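Local coordinates for protein putative mandelate racemase (Bordetella bronchiseptica, PDB 3OZY) that is of unestablished function but, as a magnesium-binding member of the enolase superfamily, probably abstracts a proton next to the carboxylate of an acid substrate, at residues 20-25 and 29-34; 56-61 and 373-378; 169-174 and 327-332. All coordinates share one frame; numbering follows the deposited sequence. Where two conformers were deposited one is given.

Interaction 1. Residues 20-25 and 29-34; sequences RMRVES and LKLNRQ. With ACY (acetic acid), chain I.
R22 lays its guanidinium over the side chain of L31, and this pairing lies at the open end of a small hairpin, away from its turn, in the N-terminal capping domain of the enolase fold. The hairpin belongs to the connection between strands 5-16 and 32-42; in relatives, the equivalent loop reaches over the mouth of the barrel and helps shape the substrate pocket. With CG anti to its own carbonyl carbon (chi1 -64°) and the chain straight from CG to NE, R22 runs past the K30 carbonyl, its CG 3.2 Å from K30 O, an oxygen buried here with no hydrogen-bond partner in the model. L31 CD2 sits centrally over one guanidinium face, 3.6 Å from R22 CZ. At the guanidinium edge, in its plane, water 1 accepts from R22 NE at 2.7 Å and links it to L31 O.

Further along, K30 N donates to V23 O at 2.9 Å in a nearly straight bond (173°). E24 and L29 follow as an antiparallel, non-hydrogen-bonded pair with their CA atoms 4.1 Å apart; their side chains cross at about a right angle, and the E24 carboxylate goes on to H385. V23 and K30 instead point the same way, side by side, with V23 CG2 3.8 Å from K30 CE. Past that methyl the lysine bends (chi4 -57°) and brings NZ to an acetate, probably from the crystallisation liquor. Water 2 joins K30 NZ to S25 OG, and the acetate spans the same two groups: K30 NZ meets OXT at 2.7 Å, while S25 OG donates to the acetate O at 2.7 Å.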
loop_
_atom_site.group_PDB
_atom_site.type_symbol
_atom_site.label_atom_id
_atom_site.label_comp_id
_atom_site.label_asym_id
_atom_site.label_seq_id
_atom_site.Cartn_x
_atom_site.Cartn_y
_atom_site.Cartn_z
ATOM N N ARG A 20 11.187 10.563 -29.276
ATOM C CA ARG A 20 10.068 11.394 -29.709
ATOM C C ARG A 20 8.708 10.799 -29.351
ATOM O O ARG A 20 7.704 11.518 -29.305
ATOM C CB ARG A 20 10.137 11.614 -31.220
ATOM C CG ARG A 20 9.787 10.384 -32.026
ATOM C CD ARG A 20 10.187 10.551 -33.485
ATOM N NE ARG A 20 9.889 9.345 -34.239
ATOM C CZ ARG A 20 10.674 8.275 -34.258
ATOM N NH1 ARG A 20 10.324 7.213 -34.969
ATOM N NH2 ARG A 20 11.809 8.271 -33.567
ATOM N N MET A 21 8.676 9.486 -29.129
ATOM C CA MET A 21 7.433 8.765 -28.846
ATOM C C MET A 21 7.140 8.660 -27.349
ATOM O O MET A 21 6.121 8.082 -26.948
ATOM C CB MET A 21 7.463 7.357 -29.461
ATOM C CG MET A 21 7.551 7.326 -30.980
ATOM S SD MET A 21 6.181 8.174 -31.780
ATOM C CE MET A 21 4.788 7.177 -31.240
ATOM N N ARG A 22 8.028 9.201 -26.520
ATOM C CA ARG A 22 7.766 9.272 -25.090
ATOM C C ARG A 22 6.574 10.186 -24.906
ATOM O O ARG A 22 6.447 11.210 -25.592
ATOM C CB ARG A 22 8.947 9.871 -24.346
ATOM C CG ARG A 22 10.209 9.069 -24.395
ATOM C CD ARG A 22 11.314 9.929 -23.837
ATOM N NE ARG A 22 12.493 9.145 -23.528
ATOM C CZ ARG A 22 13.569 9.642 -22.933
ATOM N NH1 ARG A 22 14.593 8.841 -22.672
ATOM N NH2 ARG A 22 13.614 10.932 -22.604
ATOM N N VAL A 23 5.690 9.824 -23.982
ATOM C CA VAL A 23 4.572 10.695 -23.644
ATOM C C VAL A 23 4.580 10.986 -22.148
ATOM O O VAL A 23 5.153 10.218 -21.364
ATOM C CB VAL A 23 3.209 10.100 -24.076
ATOM C CG1 VAL A 23 3.101 10.041 -25.608
ATOM C CG2 VAL A 23 2.974 8.730 -23.445
ATOM N N GLU A 24 3.979 12.110 -21.767
ATOM C CA GLU A 24 3.911 12.503 -20.367
ATOM C C GLU A 24 2.469 12.749 -19.946
ATOM O O GLU A 24 1.673 13.322 -20.693
ATOM C CB GLU A 24 4.746 13.768 -20.113
ATOM C CG GLU A 24 4.915 14.101 -18.623
ATOM C CD GLU A 24 5.957 15.189 -18.354
ATOM O OE1 GLU A 24 6.597 15.667 -19.308
ATOM O OE2 GLU A 24 6.139 15.556 -17.175
ATOM N N SER A 25 2.167 12.302 -18.726
ATOM C CA SER A 25 0.918 12.587 -18.035
ATOM C C SER A 25 1.280 12.890 -16.591
ATOM O O SER A 25 2.458 12.962 -16.230
ATOM C CB SER A 25 0.002 11.371 -18.071
ATOM O OG SER A 25 0.550 10.310 -17.304
ATOM N N LEU A 29 6.901 11.103 -17.253
ATOM C CA LEU A 29 7.335 10.938 -18.645
ATOM C C LEU A 29 7.798 9.495 -18.873
ATOM O O LEU A 29 8.696 9.019 -18.184
ATOM C CB LEU A 29 8.490 11.897 -18.921
ATOM C CG LEU A 29 9.173 11.786 -20.288
ATOM C CD1 LEU A 29 8.219 12.269 -21.367
ATOM C CD2 LEU A 29 10.482 12.598 -20.305
ATOM N N LYS A 30 7.186 8.785 -19.816
ATOM C CA LYS A 30 7.564 7.395 -20.060
ATOM C C LYS A 30 8.963 7.298 -20.661
ATOM O O LYS A 30 9.345 8.117 -21.500
ATOM C CB LYS A 30 6.548 6.707 -20.966
ATOM C CG LYS A 30 5.130 6.787 -20.422
ATOM C CD LYS A 30 4.216 5.812 -21.134
ATOM C CE LYS A 30 2.763 6.037 -20.722
ATOM N NZ LYS A 30 2.616 5.910 -19.234
ATOM N N LEU A 31 9.721 6.298 -20.213
ATOM C CA LEU A 31 11.104 6.098 -20.641
ATOM C C LEU A 31 11.322 4.726 -21.276
ATOM O O LEU A 31 11.936 4.616 -22.343
ATOM C CB LEU A 31 12.048 6.292 -19.449
ATOM C CG LEU A 31 11.958 7.650 -18.739
ATOM C CD1 LEU A 31 12.809 7.666 -17.463
ATOM C CD2 LEU A 31 12.326 8.807 -19.672
ATOM N N ASN A 32 10.833 3.677 -20.620
ATOM C CA ASN A 32 10.894 2.320 -21.157
ATOM C C ASN A 32 9.643 1.592 -20.723
ATOM O O ASN A 32 9.238 1.735 -19.572
ATOM C CB ASN A 32 12.127 1.564 -20.645
ATOM C CG ASN A 32 13.423 2.184 -21.115
ATOM O OD1 ASN A 32 13.883 1.917 -22.235
ATOM N ND2 ASN A 32 14.022 3.018 -20.270
ATOM N N ARG A 33 9.013 0.844 -21.624
ATOM C CA ARG A 33 7.857 0.044 -21.241
ATOM C C ARG A 33 8.341 -1.279 -20.659
ATOM O O ARG A 33 9.026 -2.065 -21.322
ATOM C CB ARG A 33 6.897 -0.162 -22.420
ATOM C CG ARG A 33 6.322 1.149 -23.009
ATOM C CD ARG A 33 5.698 2.081 -21.938
ATOM N NE ARG A 33 4.558 1.460 -21.261
ATOM C CZ ARG A 33 3.307 1.492 -21.703
ATOM N NH1 ARG A 33 2.987 2.136 -22.819
ATOM N NH2 ARG A 33 2.357 0.880 -21.011
ATOM N N GLN A 34 8.003 -1.505 -19.396
ATOM C CA GLN A 34 8.530 -2.637 -18.654
ATOM C C GLN A 34 7.411 -3.498 -18.093
ATOM O O GLN A 34 6.250 -3.081 -18.033
ATOM C CB GLN A 34 9.409 -2.139 -17.502
ATOM C CG GLN A 34 10.534 -1.217 -17.968
ATOM C CD GLN A 34 11.540 -0.881 -16.879
ATOM O OE1 GLN A 34 11.221 -0.847 -15.686
ATOM N NE2 GLN A 34 12.770 -0.615 -17.291
HETATM C C ACY I . -0.157 6.959 -17.642
HETATM O O ACY I . -0.781 8.007 -17.401
HETATM O OXT ACY I . 0.056 6.534 -18.798
HETATM C CH3 ACY I . 0.391 6.156 -16.498
HETATM O O HOH W 1 12.780 6.529 -24.055
HETATM O O HOH W 2 2.837 8.614 -18.280
#

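Interaction 2. Residues 56-61 and 373-378; sequences YDLAVL and HAWKGE
W375 meets L58 and A59, the two residues that begin helix 58-73. Its CG stands anti to the backbone N (chi1 179°), which carries the indole out from the 373-378 loop onto the helix start. L58 CD1 makes a CH-pi contact over the five-membered ring, 3.6 Å from its centroid and 17° off the normal, and L58 CB lies above the same face, 3.8 Å from W375 CE3. The far rim of the six-membered ring runs on to A59, where W375 CH2 is 3.8 Å from A59 CB. That helix end is capped by D57 at the N-cap position, whose OD2 accepts from V60 N at 3.0 Å through its anti lone pair.

The contact brings a C-terminal loop back onto the N-terminal capping domain, as in other enolase superfamily members, where both ends of the chain contribute to this domain. It also borders the dimer interface: R63 of the second subunit packs on W375 and A59 and forms a salt bridge with D57 OD1.

Next in the loop, K376 N donates to E378 OE1 at 2.8 Å, tying the turn to its own glutamate. G377 N lies 3.3 Å above the indole face opposite L58, offset toward the rim. At E378 the backbone reaches the indole edge: W375 NE1 donates to E378 O at 2.9 Å, with the oxygen almost in the ring plane, which fixes the rotation of the ring.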
loop_
_atom_site.group_PDB
_atom_site.type_symbol
_atom_site.label_atom_id
_atom_site.label_comp_id
_atom_site.label_asym_id
_atom_site.label_seq_id
_atom_site.Cartn_x
_atom_site.Cartn_y
_atom_site.Cartn_z
ATOM N N TYR A 56 5.918 -0.223 -11.681
ATOM C CA TYR A 56 6.377 -0.523 -10.330
ATOM C C TYR A 56 7.795 -1.043 -10.516
ATOM O O TYR A 56 8.058 -1.792 -11.470
ATOM C CB TYR A 56 5.573 -1.658 -9.694
ATOM C CG TYR A 56 4.071 -1.500 -9.602
ATOM C CD1 TYR A 56 3.493 -0.653 -8.666
ATOM C CD2 TYR A 56 3.235 -2.272 -10.391
ATOM C CE1 TYR A 56 2.109 -0.540 -8.553
ATOM C CE2 TYR A 56 1.863 -2.169 -10.292
ATOM C CZ TYR A 56 1.302 -1.310 -9.360
ATOM O OH TYR A 56 -0.076 -1.215 -9.254
ATOM N N ASP A 57 8.697 -0.692 -9.603
ATOM C CA ASP A 57 10.085 -1.141 -9.717
ATOM C C ASP A 57 10.174 -2.650 -9.939
ATOM O O ASP A 57 9.574 -3.434 -9.201
ATOM C CB ASP A 57 10.878 -0.765 -8.474
ATOM C CG ASP A 57 12.336 -1.125 -8.603
ATOM O OD1 ASP A 57 13.085 -0.332 -9.211
ATOM O OD2 ASP A 57 12.728 -2.215 -8.124
ATOM N N LEU A 58 10.941 -3.060 -10.947
ATOM C CA LEU A 58 10.963 -4.464 -11.338
ATOM C C LEU A 58 11.634 -5.355 -10.296
ATOM O O LEU A 58 11.220 -6.500 -10.129
ATOM C CB LEU A 58 11.628 -4.660 -12.703
ATOM C CG LEU A 58 10.920 -4.034 -13.901
ATOM C CD1 LEU A 58 11.615 -4.492 -15.185
ATOM C CD2 LEU A 58 9.439 -4.398 -13.944
ATOM N N ALA A 59 12.662 -4.847 -9.615
ATOM C CA ALA A 59 13.325 -5.636 -8.572
ATOM C C ALA A 59 12.402 -5.822 -7.368
ATOM O O ALA A 59 12.340 -6.912 -6.792
ATOM C CB ALA A 59 14.636 -4.998 -8.160
ATOM N N VAL A 60 11.676 -4.770 -6.990
ATOM C CA VAL A 60 10.686 -4.896 -5.918
ATOM C C VAL A 60 9.646 -5.961 -6.272
ATOM O O VAL A 60 9.362 -6.851 -5.469
ATOM C CB VAL A 60 9.996 -3.551 -5.626
ATOM C CG1 VAL A 60 8.790 -3.743 -4.710
ATOM C CG2 VAL A 60 10.981 -2.576 -5.009
ATOM N N LEU A 61 9.094 -5.895 -7.480
ATOM C CA LEU A 61 8.125 -6.889 -7.914
ATOM C C LEU A 61 8.697 -8.303 -7.925
ATOM O O LEU A 61 8.053 -9.249 -7.455
ATOM C CB LEU A 61 7.598 -6.543 -9.303
ATOM C CG LEU A 61 6.554 -5.425 -9.407
ATOM C CD1 LEU A 61 6.319 -5.069 -10.864
ATOM C CD2 LEU A 61 5.235 -5.824 -8.751
ATOM N N HIS A 373 14.850 -9.539 -24.034
ATOM C CA HIS A 373 14.497 -8.257 -23.421
ATOM C C HIS A 373 14.615 -8.240 -21.902
ATOM O O HIS A 373 13.859 -7.540 -21.212
ATOM C CB HIS A 373 13.112 -7.799 -23.885
ATOM C CG HIS A 373 13.069 -7.447 -25.336
ATOM N ND1 HIS A 373 12.879 -8.390 -26.322
ATOM C CD2 HIS A 373 13.229 -6.262 -25.971
ATOM C CE1 HIS A 373 12.910 -7.800 -27.504
ATOM N NE2 HIS A 373 13.117 -6.509 -27.319
ATOM N N ALA A 374 15.577 -8.986 -21.381
ATOM C CA ALA A 374 15.847 -8.950 -19.950
ATOM C C ALA A 374 16.196 -7.538 -19.485
ATOM O O ALA A 374 16.987 -6.830 -20.109
ATOM C CB ALA A 374 16.959 -9.926 -19.591
ATOM N N TRP A 375 15.595 -7.133 -18.374
ATOM C CA TRP A 375 15.859 -5.846 -17.757
ATOM C C TRP A 375 17.318 -5.728 -17.337
ATOM O O TRP A 375 17.898 -6.677 -16.804
ATOM C CB TRP A 375 14.946 -5.715 -16.541
ATOM C CG TRP A 375 15.057 -4.471 -15.714
ATOM C CD1 TRP A 375 14.959 -3.173 -16.131
ATOM C CD2 TRP A 375 15.188 -4.426 -14.288
ATOM N NE1 TRP A 375 15.053 -2.322 -15.051
ATOM C CE2 TRP A 375 15.198 -3.070 -13.910
ATOM C CE3 TRP A 375 15.320 -5.408 -13.297
ATOM C CZ2 TRP A 375 15.326 -2.666 -12.577
ATOM C CZ3 TRP A 375 15.447 -5.010 -11.978
ATOM C CH2 TRP A 375 15.449 -3.653 -11.629
ATOM N N LYS A 376 17.905 -4.561 -17.580
ATOM C CA LYS A 376 19.290 -4.302 -17.189
ATOM C C LYS A 376 19.414 -3.072 -16.289
ATOM O O LYS A 376 20.451 -2.411 -16.256
ATOM C CB LYS A 376 20.190 -4.167 -18.424
ATOM C CG LYS A 376 20.255 -5.426 -19.272
ATOM C CD LYS A 376 21.150 -5.235 -20.487
ATOM C CE LYS A 376 21.117 -6.462 -21.385
ATOM N NZ LYS A 376 21.384 -7.716 -20.622
ATOM N N GLY A 377 18.345 -2.762 -15.563
ATOM C CA GLY A 377 18.352 -1.643 -14.636
ATOM C C GLY A 377 17.797 -0.336 -15.189
ATOM O O GLY A 377 17.813 0.677 -14.495
ATOM N N GLU A 378 17.306 -0.353 -16.428
ATOM C CA GLU A 378 16.695 0.832 -17.031
ATOM C C GLU A 378 15.495 1.303 -16.206
ATOM O O GLU A 378 14.790 0.487 -15.597
ATOM C CB GLU A 378 16.225 0.533 -18.455
ATOM C CG GLU A 378 17.319 0.047 -19.400
ATOM C CD GLU A 378 17.383 -1.471 -19.513
ATOM O OE1 GLU A 378 16.935 -2.180 -18.582
ATOM O OE2 GLU A 378 17.893 -1.960 -20.542
#

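Interaction 3. Residues 169-174 and 327-332; sequences AAKLKV and MFEWDI. With ACY (acetic acid), chain I.
Side chains from segments 169-174 and 327-332 meet inside the (β/α)7β barrel beside the magnesium site, with strand 139-146 lying between strands 169-173 and 328-331 and pairing with both. The K171-L172-K173 sequence matches the KxK motif of the mandelate racemase group, in which the second lysine is an acid/base catalyst; a corresponding role for K173 is only inferred.

K171 and E329 carry the polar half of the contact. Both leave the backbone with CG anti to N, but E329 then runs on extended while K171 turns at chi3 (82°), and the two chains cross obliquely within the barrel. Their salt bridge is long: K171 NZ lies 3.3 Å from E329 OE2 and approaches from above the carboxylate, 62° out of its plane. Water 3 spans the same two groups, accepting from K171 NZ at 2.9 Å and donating to E329 OE2 at 2.9 Å. Each group has a stronger partner elsewhere. K171 pairs with E227, a magnesium ligand, and also bonds to Y142, whereas E329 OE2 is held by S144, so both buried polar ends have more than one partner.

Two residues earlier in each segment the contact turns apolar: A169 lies on its strand, M327 just ahead of strand 328-331. The turn at chi2 (53°) brings M327 SD to 3.7 Å from A169 CB.

K173 NZ stays 5.9 Å from E329 OE2 and is engaged instead by the magnesium ligand D201 and by N203. It also donates to a bound acetate, with K173 NZ 2.8 Å from the acetate O.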
loop_
_atom_site.group_PDB
_atom_site.type_symbol
_atom_site.label_atom_id
_atom_site.label_comp_id
_atom_site.label_asym_id
_atom_site.label_seq_id
_atom_site.Cartn_x
_atom_site.Cartn_y
_atom_site.Cartn_z
ATOM N N ALA A 169 -14.164 5.623 -29.419
ATOM C CA ALA A 169 -13.941 6.281 -28.137
ATOM C C ALA A 169 -12.442 6.445 -27.933
ATOM O O ALA A 169 -11.649 5.641 -28.429
ATOM C CB ALA A 169 -14.532 5.437 -27.002
ATOM N N ALA A 170 -12.045 7.480 -27.199
ATOM C CA ALA A 170 -10.635 7.705 -26.905
ATOM C C ALA A 170 -10.523 8.573 -25.663
ATOM O O ALA A 170 -11.488 9.230 -25.269
ATOM C CB ALA A 170 -9.936 8.376 -28.086
ATOM N N LYS A 171 -9.339 8.575 -25.066
ATOM C CA LYS A 171 -9.093 9.284 -23.816
ATOM C C LYS A 171 -8.007 10.345 -23.971
ATOM O O LYS A 171 -7.009 10.136 -24.668
ATOM C CB LYS A 171 -8.713 8.273 -22.722
ATOM C CG LYS A 171 -8.616 8.848 -21.299
ATOM C CD LYS A 171 -8.756 7.768 -20.231
ATOM C CE LYS A 171 -7.454 7.035 -19.989
ATOM N NZ LYS A 171 -7.670 5.923 -19.006
ATOM N N LEU A 172 -8.214 11.480 -23.307
ATOM C CA LEU A 172 -7.277 12.598 -23.268
ATOM C C LEU A 172 -6.694 12.777 -21.874
ATOM O O LEU A 172 -7.436 12.822 -20.885
ATOM C CB LEU A 172 -8.000 13.892 -23.650
ATOM C CG LEU A 172 -7.172 15.177 -23.540
ATOM C CD1 LEU A 172 -6.102 15.215 -24.642
ATOM C CD2 LEU A 172 -8.074 16.412 -23.616
ATOM N N LYS A 173 -5.374 12.881 -21.784
ATOM C CA LYS A 173 -4.723 13.229 -20.528
ATOM C C LYS A 173 -4.770 14.733 -20.291
ATOM O O LYS A 173 -4.499 15.524 -21.201
ATOM C CB LYS A 173 -3.269 12.766 -20.557
ATOM C CG LYS A 173 -3.094 11.276 -20.737
ATOM C CD LYS A 173 -3.571 10.530 -19.493
ATOM C CE LYS A 173 -3.181 9.069 -19.547
ATOM N NZ LYS A 173 -3.388 8.399 -18.228
ATOM N N VAL A 174 -5.082 15.123 -19.061
ATOM C CA VAL A 174 -5.196 16.525 -18.685
ATOM C C VAL A 174 -4.556 16.745 -17.318
ATOM O O VAL A 174 -4.068 15.807 -16.679
ATOM C CB VAL A 174 -6.676 16.959 -18.615
ATOM C CG1 VAL A 174 -7.381 16.725 -19.958
ATOM C CG2 VAL A 174 -7.407 16.222 -17.479
ATOM N N MET A 327 -16.281 -0.263 -22.098
ATOM C CA MET A 327 -15.480 0.910 -22.428
ATOM C C MET A 327 -14.049 0.483 -22.133
ATOM O O MET A 327 -13.460 0.845 -21.108
ATOM C CB MET A 327 -15.913 2.126 -21.599
ATOM C CG MET A 327 -15.216 3.441 -21.980
ATOM S SD MET A 327 -15.316 3.878 -23.733
ATOM C CE MET A 327 -17.031 4.381 -23.843
ATOM N N PHE A 328 -13.521 -0.341 -23.032
ATOM C CA PHE A 328 -12.358 -1.163 -22.738
ATOM C C PHE A 328 -11.056 -0.487 -23.131
ATOM O O PHE A 328 -10.823 -0.200 -24.307
ATOM C CB PHE A 328 -12.454 -2.518 -23.443
ATOM C CG PHE A 328 -11.340 -3.440 -23.072
ATOM C CD1 PHE A 328 -11.341 -4.053 -21.833
ATOM C CD2 PHE A 328 -10.264 -3.650 -23.919
ATOM C CE1 PHE A 328 -10.311 -4.883 -21.447
ATOM C CE2 PHE A 328 -9.227 -4.483 -23.539
ATOM C CZ PHE A 328 -9.250 -5.099 -22.300
ATOM N N GLU A 329 -10.193 -0.250 -22.145
ATOM C CA GLU A 329 -8.950 0.486 -22.371
ATOM C C GLU A 329 -7.964 -0.279 -23.254
ATOM O O GLU A 329 -7.604 -1.417 -22.958
ATOM C CB GLU A 329 -8.288 0.840 -21.033
ATOM C CG GLU A 329 -7.023 1.659 -21.209
ATOM C CD GLU A 329 -6.490 2.237 -19.911
ATOM O OE1 GLU A 329 -6.616 1.593 -18.841
ATOM O OE2 GLU A 329 -5.913 3.347 -19.956
ATOM N N TRP A 330 -7.519 0.367 -24.334
ATOM C CA TRP A 330 -6.516 -0.218 -25.218
ATOM C C TRP A 330 -5.363 0.753 -25.465
ATOM O O TRP A 330 -5.517 1.749 -26.170
ATOM C CB TRP A 330 -7.127 -0.676 -26.556
ATOM C CG TRP A 330 -6.187 -1.606 -27.260
ATOM C CD1 TRP A 330 -5.042 -1.264 -27.921
ATOM C CD2 TRP A 330 -6.276 -3.036 -27.318
ATOM N NE1 TRP A 330 -4.413 -2.396 -28.385
ATOM C CE2 TRP A 330 -5.156 -3.495 -28.040
ATOM C CE3 TRP A 330 -7.204 -3.972 -26.847
ATOM C CZ2 TRP A 330 -4.931 -4.852 -28.291
ATOM C CZ3 TRP A 330 -6.986 -5.315 -27.101
ATOM C CH2 TRP A 330 -5.853 -5.742 -27.812
ATOM N N ASP A 331 -4.208 0.433 -24.890
ATOM C CA ASP A 331 -2.976 1.218 -25.026
ATOM C C ASP A 331 -2.563 1.330 -26.491
ATOM O O ASP A 331 -2.231 0.315 -27.117
ATOM C CB ASP A 331 -1.882 0.474 -24.234
ATOM C CG ASP A 331 -0.516 1.157 -24.229
ATOM O OD1 ASP A 331 -0.283 2.156 -24.940
ATOM O OD2 ASP A 331 0.349 0.654 -23.472
ATOM N N ILE A 332 -2.568 2.556 -27.024
ATOM C CA ILE A 332 -2.147 2.796 -28.413
ATOM C C ILE A 332 -0.805 3.514 -28.513
ATOM O O ILE A 332 -0.378 3.907 -29.608
ATOM C CB ILE A 332 -3.230 3.530 -29.263
ATOM C CG1 ILE A 332 -3.746 4.825 -28.600
ATOM C CG2 ILE A 332 -4.385 2.584 -29.546
ATOM C CD1 ILE A 332 -2.697 5.862 -28.253
HETATM C C ACY I . -0.157 6.959 -17.642
HETATM O O ACY I . -0.781 8.007 -17.401
HETATM O OXT ACY I . 0.056 6.534 -18.798
HETATM C CH3 ACY I . 0.391 6.156 -16.498
HETATM O O HOH W 3 -5.298 4.987 -17.681
#

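Overall arrangement
Interaction 1 touches both of the others, with its centre 16 Å from each. Toward interaction 2, Q34 NE2 probably donates to E378 O at 2.9 Å. Toward interaction 3, R33 NH1 forms a salt bridge with D331 OD2 at 3.1 Å, and S25 CB packs on K173 CD at 3.9 Å, joining capping domain to barrel. Interactions 1 and 3 share the acetate, also held by Y147; K173 links it to the metal site, bonding both acetate and D201. The K171 side chain is about 4 Å and that of K30 about 9 Å from a bound magnesium. Interaction 2 does not touch interaction 3, their nearest atoms being about 12 Å apart, and borders the second subunit.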